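Local coordinates for GGDEF and EAL domain-containing protein (Vibrio cholerae O1 str. 2010EL-1786, PDB 6PWK) that probably acts as a c-di-GMP receptor that controls large adhesins, and with them biofilm formation, through linked GGDEF and EAL domains, at residues V191-A194 with I195-W199; N103-E106 with T107-K110; M70-E73 with L74-L78. All coordinates share one frame; numbering follows the deposited sequence.

Interaction 1: residues V191-A194 with I195-W199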
loop_
_atom_site.group_PDB
_atom_site.type_symbol
_atom_site.label_atom_id
_atom_site.label_comp_id
_atom_site.label_asym_id
_atom_site.label_seq_id
_atom_site.Cartn_x
_atom_site.Cartn_y
_atom_site.Cartn_z
ATOM N N VAL A 191 23.413 -5.372 1.094
ATOM C CA VAL A 191 22.994 -5.624 2.471
ATOM C C VAL A 191 22.691 -7.103 2.676
ATOM O O VAL A 191 23.088 -7.698 3.686
ATOM C CB VAL A 191 21.783 -4.744 2.833
ATOM C CG1 VAL A 191 21.311 -5.043 4.247
ATOM C CG2 VAL A 191 22.137 -3.277 2.690
ATOM N N GLU A 192 21.983 -7.720 1.725
ATOM C CA GLU A 192 21.755 -9.161 1.791
ATOM C C GLU A 192 23.073 -9.922 1.812
ATOM O O GLU A 192 23.216 -10.918 2.530
ATOM C CB GLU A 192 20.901 -9.618 0.608
ATOM C CG GLU A 192 19.484 -9.074 0.595
ATOM C CD GLU A 192 18.740 -9.437 -0.674
ATOM O OE1 GLU A 192 17.492 -9.461 -0.651
ATOM O OE2 GLU A 192 19.407 -9.703 -1.698
ATOM N N GLU A 193 24.047 -9.467 1.023
ATOM C CA GLU A 193 25.371 -10.076 1.050
ATOM C C GLU A 193 26.025 -9.895 2.414
ATOM O O GLU A 193 26.623 -10.832 2.957
ATOM C CB GLU A 193 26.236 -9.474 -0.057
ATOM C CG GLU A 193 27.534 -10.205 -0.328
ATOM C CD GLU A 193 28.343 -9.552 -1.431
ATOM O OE1 GLU A 193 29.385 -10.116 -1.822
ATOM O OE2 GLU A 193 27.933 -8.472 -1.909
ATOM N N ALA A 194 25.907 -8.696 2.992
ATOM C CA ALA A 194 26.490 -8.439 4.304
ATOM C C ALA A 194 25.794 -9.250 5.387
ATOM O O ALA A 194 26.441 -9.719 6.333
ATOM C CB ALA A 194 26.416 -6.948 4.626
ATOM N N ILE A 195 24.476 -9.420 5.274
ATOM C CA ILE A 195 23.754 -10.249 6.233
ATOM C C ILE A 195 24.184 -11.705 6.105
ATOM O O ILE A 195 24.383 -12.398 7.109
ATOM C CB ILE A 195 22.235 -10.083 6.035
ATOM C CG1 ILE A 195 21.795 -8.677 6.445
ATOM C CG2 ILE A 195 21.470 -11.142 6.816
ATOM C CD1 ILE A 195 20.323 -8.408 6.217
ATOM N N HIS A 196 24.359 -12.182 4.870
ATOM C CA HIS A 196 24.659 -13.592 4.653
ATOM C C HIS A 196 26.059 -13.949 5.138
ATOM O O HIS A 196 26.272 -15.039 5.682
ATOM C CB HIS A 196 24.500 -13.932 3.171
ATOM C CG HIS A 196 24.491 -15.401 2.884
ATOM N ND1 HIS A 196 25.517 -16.037 2.218
ATOM C CD2 HIS A 196 23.578 -16.359 3.171
ATOM C CE1 HIS A 196 25.237 -17.323 2.107
ATOM N NE2 HIS A 196 24.067 -17.544 2.679
ATOM N N ASN A 197 27.023 -13.049 4.954
ATOM C CA ASN A 197 28.412 -13.311 5.302
ATOM C C ASN A 197 28.800 -12.768 6.671
ATOM O O ASN A 197 29.973 -12.871 7.052
ATOM C CB ASN A 197 29.342 -12.722 4.234
ATOM C CG ASN A 197 29.063 -13.278 2.851
ATOM O OD1 ASN A 197 29.710 -14.227 2.408
ATOM N ND2 ASN A 197 28.098 -12.684 2.158
ATOM N N ASP A 198 27.854 -12.196 7.416
ATOM C CA ASP A 198 28.108 -11.661 8.754
ATOM C C ASP A 198 29.239 -10.632 8.734
ATOM O O ASP A 198 30.176 -10.682 9.534
ATOM C CB ASP A 198 28.400 -12.789 9.746
ATOM C CG ASP A 198 27.179 -13.643 10.034
ATOM O OD1 ASP A 198 26.238 -13.140 10.684
ATOM O OD2 ASP A 198 27.155 -14.813 9.597
ATOM N N TRP A 199 29.141 -9.690 7.800
ATOM C CA TRP A 199 30.077 -8.579 7.703
ATOM C C TRP A 199 29.722 -7.427 8.629
ATOM O O TRP A 199 30.351 -6.367 8.543
ATOM C CB TRP A 199 30.141 -8.066 6.262
ATOM C CG TRP A 199 30.787 -9.012 5.302
ATOM C CD1 TRP A 199 31.629 -10.043 5.607
ATOM C CD2 TRP A 199 30.638 -9.021 3.879
ATOM N NE1 TRP A 199 32.018 -10.689 4.457
ATOM C CE2 TRP A 199 31.421 -10.082 3.383
ATOM C CE3 TRP A 199 29.916 -8.236 2.975
ATOM C CZ2 TRP A 199 31.505 -10.376 2.025
ATOM C CZ3 TRP A 199 30.000 -8.529 1.627
ATOM C CH2 TRP A 199 30.789 -9.589 1.164
#
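Glu193 O accepts Asn197 N at 3.0 Å where helix 184-197 closes in a Schellman motif, and the amide N-H of Asn197 ND2 is aimed at the same oxygen, but at a modelled spacing that is doubtfully short. Asp198, the first residue past the helical conformation, has a positive phi (56°) that turns the chain back. Trp199 N then reaches Ala194 O at 3.1 Å, lying in the carbonyl plane, and Asp198 N makes a weak bond to Ile195 O at 3.5 Å. The same turn lays the Trp199 indole beside the last helical turn. Asn197 CB and, farther off, Glu193 O sit over one face of the ring, both near its rim, while Trp199 CE3 is 4.1 Å from Ala194 CB. Glu193 has CG anti to its backbone N (chi1 -168°), and its extended chain carries the carboxylate past Trp199 CZ3 and CH2 with its plane 48° from the ring; Glu193 OE2 goes on to a salt bridge with Lys225. Phe200 and Phe223 cover Ala194 from the strands that follow, joining this helix end to the EAL-domain sheet. One turn earlier, beside Phe235 and Leu239 of helix 232-241, Val191 CG1 meets Ile195 CD1 at 4.0 Å.

Interaction 2: residues N103-E106 with T107-K110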
loop_
_atom_site.group_PDB
_atom_site.type_symbol
_atom_site.label_atom_id
_atom_site.label_comp_id
_atom_site.label_asym_id
_atom_site.label_seq_id
_atom_site.Cartn_x
_atom_site.Cartn_y
_atom_site.Cartn_z
ATOM N N ASN A 103 25.802 23.853 -18.299
ATOM C CA ASN A 103 26.779 24.944 -18.297
ATOM C C ASN A 103 26.824 25.655 -16.946
ATOM O O ASN A 103 26.896 26.883 -16.872
ATOM C CB ASN A 103 26.497 25.938 -19.426
ATOM C CG ASN A 103 26.195 25.253 -20.744
ATOM O OD1 ASN A 103 25.190 25.542 -21.392
ATOM N ND2 ASN A 103 27.062 24.329 -21.141
ATOM N N MET A 104 26.780 24.877 -15.867
ATOM C CA MET A 104 26.882 25.409 -14.514
ATOM C C MET A 104 27.844 24.550 -13.708
ATOM O O MET A 104 27.711 23.322 -13.685
ATOM C CB MET A 104 25.516 25.457 -13.821
ATOM C CG MET A 104 24.462 26.265 -14.559
ATOM S SD MET A 104 23.282 27.058 -13.451
ATOM C CE MET A 104 23.922 28.732 -13.423
ATOM N N ASP A 105 28.805 25.192 -13.048
ATOM C CA ASP A 105 29.738 24.479 -12.190
ATOM C C ASP A 105 29.131 24.345 -10.794
ATOM O O ASP A 105 27.959 24.659 -10.572
ATOM C CB ASP A 105 31.098 25.177 -12.182
ATOM C CG ASP A 105 31.071 26.512 -11.466
ATOM O OD1 ASP A 105 29.999 27.147 -11.414
ATOM O OD2 ASP A 105 32.132 26.928 -10.953
ATOM N N GLU A 106 29.934 23.887 -9.831
ATOM C CA GLU A 106 29.396 23.505 -8.527
ATOM C C GLU A 106 28.805 24.700 -7.784
ATOM O O GLU A 106 27.719 24.598 -7.201
ATOM C CB GLU A 106 30.481 22.821 -7.688
ATOM C CG GLU A 106 31.745 23.645 -7.435
ATOM C CD GLU A 106 32.619 23.791 -8.667
ATOM O OE1 GLU A 106 33.573 24.597 -8.631
ATOM O OE2 GLU A 106 32.347 23.104 -9.674
ATOM N N THR A 107 29.496 25.842 -7.799
ATOM C CA THR A 107 29.006 27.005 -7.064
ATOM C C THR A 107 27.725 27.553 -7.681
ATOM O O THR A 107 26.829 28.012 -6.963
ATOM C CB THR A 107 30.084 28.090 -7.016
ATOM O OG1 THR A 107 31.302 27.534 -6.504
ATOM C CG2 THR A 107 29.647 29.238 -6.117
ATOM N N GLU A 108 27.618 27.508 -9.011
ATOM C CA GLU A 108 26.416 28.003 -9.670
ATOM C C GLU A 108 25.212 27.118 -9.369
ATOM O O GLU A 108 24.084 27.612 -9.250
ATOM C CB GLU A 108 26.655 28.105 -11.176
ATOM C CG GLU A 108 27.561 29.263 -11.575
ATOM C CD GLU A 108 28.115 29.124 -12.980
ATOM O OE1 GLU A 108 28.284 27.979 -13.445
ATOM O OE2 GLU A 108 28.382 30.161 -13.622
ATOM N N LEU A 109 25.430 25.808 -9.238
ATOM C CA LEU A 109 24.334 24.909 -8.890
ATOM C C LEU A 109 23.835 25.169 -7.477
ATOM O O LEU A 109 22.637 25.034 -7.200
ATOM C CB LEU A 109 24.783 23.458 -9.028
ATOM C CG LEU A 109 25.264 23.023 -10.406
ATOM C CD1 LEU A 109 25.884 21.649 -10.303
ATOM C CD2 LEU A 109 24.113 23.029 -11.395
ATOM N N LYS A 110 24.742 25.531 -6.566
ATOM C CA LYS A 110 24.346 25.757 -5.180
ATOM C C LYS A 110 23.407 26.950 -5.059
ATOM O O LYS A 110 22.439 26.907 -4.290
ATOM C CB LYS A 110 25.587 25.954 -4.309
ATOM C CG LYS A 110 26.487 24.725 -4.207
ATOM C CD LYS A 110 27.512 24.895 -3.091
ATOM C CE LYS A 110 28.187 23.579 -2.727
ATOM N NZ LYS A 110 29.309 23.236 -3.645
#
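Asp105 and Glu108 reach across the first turn of helix 106-118 with their side chains at about a right angle and their carboxylate planes 84° apart. Together they form a capping box. Asp105 is the N-cap: with CG between its backbone N and carbonyl carbon (chi1 70°), the carboxylate swings over the helix start, and Asp105 OD1 receives a weak bond from Glu108 N at 3.4 Å. Glu108 answers in the other direction. Its chain runs extended beyond CG, back toward the loop, and Glu108 OE1 accepts Asp105 N at 2.9 Å, met nearly along the C-O axis. Met104 crosses Glu108 at a slant and, bent at chi2 and chi3, brings its CE methyl to 3.6 Å from Glu108 CB. Met104 CB meets Leu109 CD2 at 3.7 Å, a hydrophobic staple between the residue before the N-cap and the fourth one after it, and Ile84 touches Met104 from a neighbouring loop. Behind the cap the regular helix pattern begins, with Leu109 N bonded to Asp105 O at 3.1 Å and Lys110 N to Glu106 O at 3.2 Å. Lys110 makes a cation-pi contact with Phe172. The box supplies acceptors at the turn where backbone N-H groups lack helical partners, but it also brings Asp105 OD1 and Glu108 OE1 to 2.8 Å, which would repel if both acids were charged; one may be protonated, the resolution leaving this open.

Interaction 3: residues M70-E73 with L74-L78; sequences MVRE and LADRL
Glu73 and Arg77 run alongside each other in the same direction, one turn apart on the long helix 53-80 of the GGDEF domain. Their ends form an i to i+4 salt bridge: Arg77 NE donates a weak bond to Glu73 OE2 at 3.5 Å, and Arg77 NH2 stands 3.6 Å from Glu73 OE2. The carboxylate oxygen comes in at the edge of the guanidinium, near its plane, although the two flat groups are turned 74° apart. Glu73 bends at chi2 (81°), which brings its carboxylate alongside the arginine. Beneath the side chains the main-chain acceptors are met in regular alpha-helical order. Met70 O takes Leu74 N, Val71 O takes Ala75 N, Arg72 O takes Asp76 N, and Glu73 O takes Arg77 N at 2.7 Å; Leu74 O in turn takes Leu78 N. Arg77 O also accepts a hydrogen bond from Ser81 OG beyond the helix end. The second charged pair, Arg72 with Asp76, does not close into a salt bridge: Arg72 NE and Asp76 OD1 remain 4.3 Å apart, and each has a partner outside the pair. Arg72 NE donates to Val22 O, whereas Asp76 OD1 is in a salt bridge with Lys79. Val71 and Leu74 are buried against Val22 and Ile123 respectively, and Ile123 also touches Arg77. What Asp76 does meet on Arg72 is its aliphatic stem, folded by bends at chi2 and chi3, with Asp76 OD2 against Arg72 CD at 3.1 Å.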
loop_
_atom_site.group_PDB
_atom_site.type_symbol
_atom_site.label_atom_id
_atom_site.label_comp_id
_atom_site.label_asym_id
_atom_site.label_seq_id
_atom_site.Cartn_x
_atom_site.Cartn_y
_atom_site.Cartn_z
ATOM N N MET A 70 -1.743 21.268 -5.332
ATOM C CA MET A 70 -0.447 21.561 -4.728
ATOM C C MET A 70 0.695 21.197 -5.671
ATOM O O MET A 70 1.721 21.887 -5.709
ATOM C CB MET A 70 -0.302 20.819 -3.400
ATOM C CG MET A 70 0.953 21.181 -2.631
ATOM S SD MET A 70 1.059 22.952 -2.316
ATOM C CE MET A 70 0.885 22.982 -0.537
ATOM N N VAL A 71 0.536 20.113 -6.435
ATOM C CA VAL A 71 1.528 19.763 -7.448
ATOM C C VAL A 71 1.643 20.879 -8.476
ATOM O O VAL A 71 2.746 21.292 -8.854
ATOM C CB VAL A 71 1.171 18.420 -8.110
ATOM C CG1 VAL A 71 2.004 18.208 -9.364
ATOM C CG2 VAL A 71 1.381 17.275 -7.136
ATOM N N ARG A 72 0.499 21.386 -8.944
ATOM C CA ARG A 72 0.509 22.502 -9.883
ATOM C C ARG A 72 1.121 23.748 -9.255
ATOM O O ARG A 72 1.907 24.453 -9.898
ATOM C CB ARG A 72 -0.912 22.792 -10.366
ATOM C CG ARG A 72 -1.063 24.113 -11.104
ATOM C CD ARG A 72 -0.307 24.113 -12.420
ATOM N NE ARG A 72 -0.839 23.126 -13.353
ATOM C CZ ARG A 72 -1.905 23.327 -14.119
ATOM N NH1 ARG A 72 -2.560 24.479 -14.056
ATOM N NH2 ARG A 72 -2.319 22.374 -14.942
ATOM N N GLU A 73 0.768 24.034 -7.999
ATOM C CA GLU A 73 1.317 25.204 -7.321
ATOM C C GLU A 73 2.834 25.113 -7.218
ATOM O O GLU A 73 3.550 26.028 -7.639
ATOM C CB GLU A 73 0.686 25.353 -5.935
ATOM C CG GLU A 73 1.226 26.519 -5.111
ATOM C CD GLU A 73 0.611 27.860 -5.485
ATOM O OE1 GLU A 73 0.321 28.083 -6.680
ATOM O OE2 GLU A 73 0.414 28.692 -4.575
ATOM N N LEU A 74 3.344 24.005 -6.673
ATOM C CA LEU A 74 4.790 23.819 -6.600
ATOM C C LEU A 74 5.421 23.880 -7.985
ATOM O O LEU A 74 6.496 24.464 -8.159
ATOM C CB LEU A 74 5.116 22.492 -5.914
ATOM C CG LEU A 74 6.584 22.055 -5.899
ATOM C CD1 LEU A 74 7.481 23.145 -5.330
ATOM C CD2 LEU A 74 6.744 20.769 -5.107
ATOM N N ALA A 75 4.758 23.298 -8.987
ATOM C CA ALA A 75 5.275 23.361 -10.350
ATOM C C ALA A 75 5.274 24.794 -10.869
ATOM O O ALA A 75 6.277 25.267 -11.415
ATOM C CB ALA A 75 4.454 22.455 -11.266
ATOM N N ASP A 76 4.152 25.501 -10.704
ATOM C CA ASP A 76 4.082 26.893 -11.141
ATOM C C ASP A 76 5.110 27.751 -10.413
ATOM O O ASP A 76 5.792 28.578 -11.028
ATOM C CB ASP A 76 2.675 27.453 -10.919
ATOM C CG ASP A 76 1.659 26.880 -11.884
ATOM O OD1 ASP A 76 2.068 26.326 -12.924
ATOM O OD2 ASP A 76 0.446 26.991 -11.606
ATOM N N ARG A 77 5.226 27.576 -9.095
ATOM C CA ARG A 77 6.195 28.359 -8.337
ATOM C C ARG A 77 7.623 28.006 -8.737
ATOM O O ARG A 77 8.495 28.881 -8.796
ATOM C CB ARG A 77 5.987 28.140 -6.839
ATOM C CG ARG A 77 4.618 28.563 -6.335
ATOM C CD ARG A 77 4.461 30.071 -6.325
ATOM N NE ARG A 77 3.199 30.474 -5.713
ATOM C CZ ARG A 77 2.821 31.737 -5.550
ATOM N NH1 ARG A 77 3.608 32.723 -5.956
ATOM N NH2 ARG A 77 1.655 32.012 -4.982
ATOM N N LEU A 78 7.879 26.727 -9.023
ATOM C CA LEU A 78 9.237 26.308 -9.354
ATOM C C LEU A 78 9.650 26.797 -10.735
ATOM O O LEU A 78 10.784 27.249 -10.923
ATOM C CB LEU A 78 9.348 24.783 -9.268
ATOM C CG LEU A 78 10.740 24.163 -9.391
ATOM C CD1 LEU A 78 11.662 24.697 -8.307
ATOM C CD2 LEU A 78 10.652 22.645 -9.322
#

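All three contacts are local and helical but mark different places: interaction 2 caps the start of a helix, interaction 3 lies within one, and interaction 1 closes one. Interactions 2 and 3 share the GGDEF domain, with centres 24 Å and nearest atoms about 11 Å apart. Interaction 1 belongs to the EAL domain and is remote from both, its centre 39 Å from that of interaction 2 and 43 Å from that of interaction 3, on the opposite side of the chain's centre from the latter. None forms part of a c-di-GMP pocket, yet Val191 of interaction 1 and Val71 of interaction 3 each have side chains about 10 Å from a bound c-di-GMP.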